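2-methyl-aconitate isomerase (Shewanella oneidensis, PDB 5K87) catalyses the cis-trans isomerization of 2-methyl-aconitate by base-catalysed proton abstraction, a step of propionate breakdown through the 2-methylcitrate cycle. Local coordinates at residues A[153-156]-A[161-164]. The protein carries 1 engineered substitution. Numbering follows the deposited sequence.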
loop_
_atom_site.group_PDB
_atom_site.type_symbol
_atom_site.label_atom_id
_atom_site.label_comp_id
_atom_site.label_asym_id
_atom_site.label_seq_id
_atom_site.Cartn_x
_atom_site.Cartn_y
_atom_site.Cartn_z
ATOM N N HIS A 153 22.157 7.220 -15.660
ATOM C CA HIS A 153 22.286 7.046 -17.103
ATOM C C HIS A 153 20.953 6.557 -17.635
ATOM O O HIS A 153 20.646 5.371 -17.576
ATOM C CB HIS A 153 23.410 6.062 -17.436
ATOM C CG HIS A 153 24.742 6.469 -16.893
ATOM N ND1 HIS A 153 25.517 7.447 -17.477
ATOM C CD2 HIS A 153 25.432 6.033 -15.815
ATOM C CE1 HIS A 153 26.634 7.590 -16.784
ATOM N NE2 HIS A 153 26.605 6.747 -15.770
ATOM N N VAL A 154 20.154 7.490 -18.139
ATOM C CA VAL A 154 18.787 7.177 -18.534
ATOM C C VAL A 154 18.701 6.956 -20.039
ATOM O O VAL A 154 19.100 7.823 -20.808
ATOM C CB VAL A 154 17.825 8.299 -18.122
ATOM C CG1 VAL A 154 16.389 7.939 -18.482
ATOM C CG2 VAL A 154 17.969 8.601 -16.627
ATOM N N PRO A 155 18.171 5.803 -20.458
ATOM C CA PRO A 155 18.058 5.553 -21.900
ATOM C C PRO A 155 16.973 6.408 -22.544
ATOM O O PRO A 155 15.917 6.661 -21.943
ATOM C CB PRO A 155 17.700 4.071 -21.970
ATOM C CG PRO A 155 16.993 3.794 -20.671
ATOM C CD PRO A 155 17.682 4.669 -19.653
ATOM N N ILE A 156 17.243 6.842 -23.773
ATOM C CA ILE A 156 16.368 7.724 -24.535
ATOM C C ILE A 156 16.003 7.089 -25.878
ATOM O O ILE A 156 16.874 6.556 -26.573
ATOM C CB ILE A 156 17.066 9.066 -24.839
ATOM C CG1 ILE A 156 17.561 9.741 -23.550
ATOM C CG2 ILE A 156 16.139 9.991 -25.618
ATOM C CD1 ILE A 156 16.458 10.188 -22.592
ATOM N N VAL A 161 12.159 9.450 -22.542
ATOM C CA VAL A 161 12.687 8.377 -21.719
ATOM C C VAL A 161 12.216 7.025 -22.253
ATOM O O VAL A 161 11.029 6.841 -22.563
ATOM C CB VAL A 161 12.275 8.553 -20.245
ATOM C CG1 VAL A 161 12.660 7.325 -19.430
ATOM C CG2 VAL A 161 12.902 9.824 -19.663
ATOM N N GLN A 162 13.153 6.095 -22.377
ATOM C CA GLN A 162 12.827 4.719 -22.662
ATOM C C GLN A 162 12.574 4.039 -21.316
ATOM O O GLN A 162 13.512 3.765 -20.572
ATOM C CB GLN A 162 13.990 4.055 -23.406
ATOM C CG GLN A 162 13.829 2.557 -23.608
ATOM C CD GLN A 162 12.755 2.217 -24.630
ATOM O OE1 GLN A 162 12.741 2.765 -25.735
ATOM N NE2 GLN A 162 11.845 1.326 -24.260
ATOM N N GLU A 163 11.308 3.799 -20.991
ATOM C CA GLU A 163 10.935 3.233 -19.696
ATOM C C GLU A 163 10.954 1.716 -19.714
ATOM O O GLU A 163 11.397 1.071 -18.767
ATOM C CB GLU A 163 9.517 3.670 -19.322
ATOM C CG GLU A 163 9.290 5.147 -19.222
ATOM C CD GLU A 163 7.921 5.427 -18.637
ATOM O OE1 GLU A 163 6.896 5.289 -19.357
ATOM O OE2 GLU A 163 7.854 5.735 -17.418
ATOM N N THR A 164 10.440 1.145 -20.800
ATOM C CA THR A 164 10.219 -0.289 -20.890
ATOM C C THR A 164 11.480 -1.010 -21.354
ATOM O O THR A 164 12.355 -0.406 -21.973
ATOM C CB THR A 164 9.076 -0.593 -21.871
ATOM O OG1 THR A 164 9.382 0.001 -23.139
ATOM C CG2 THR A 164 7.750 -0.011 -21.359
#
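Pro155 and Gln162 meet across a short antiparallel beta-hairpin, in which the chain reverses after strand 148-157 and pairs briefly with strand 160-161. The hairpin lies away from the substrate site and is a worked example of a short strand pair whose two faces differ, with apolar packing on one and polar bonds on the other. Ile156 and Val161 form a non-hydrogen-bonded pair, and one backbone bond, from Gln162 N to Pro155 O at 2.9 Å, joins the two segments.

The close-packed part lies toward helix 113-122. There Val154 CG1 meets Val161 CG1 at 3.9 Å, the two branched side chains approaching obliquely. Each of these methyls is anti to its own backbone N (chi1 -177° and 172°), which carries it beside the carbonyl carbon and into the shared contact. Ile121 of the helix touches both valines and Ile156, making a small apolar cluster.

On the other side of the pairing the contact is more open to solvent and more polar. The proline ring passes Gln162 at about a right angle: Pro155 CG rests 3.5 Å from Gln162 O, and Pro155 CB lies 4.0 Å from Gln162 CB. Beyond CB the glutamine bends at chi2 (71°) and leads away from the strand, where its amide is fixed at both ends. OE1 is hydrogen-bonded to Thr157 OG1, just beyond the strand segment, and NE2 to Phe8 O of the second subunit. Glu163 forms a salt bridge with Arg395 of that subunit, so the departing chain becomes part of the dimer interface. Within the loop, Gln162 NE2 also donates to Thr164 O at 2.9 Å, with the acceptor close to the plane of the glutamine amide.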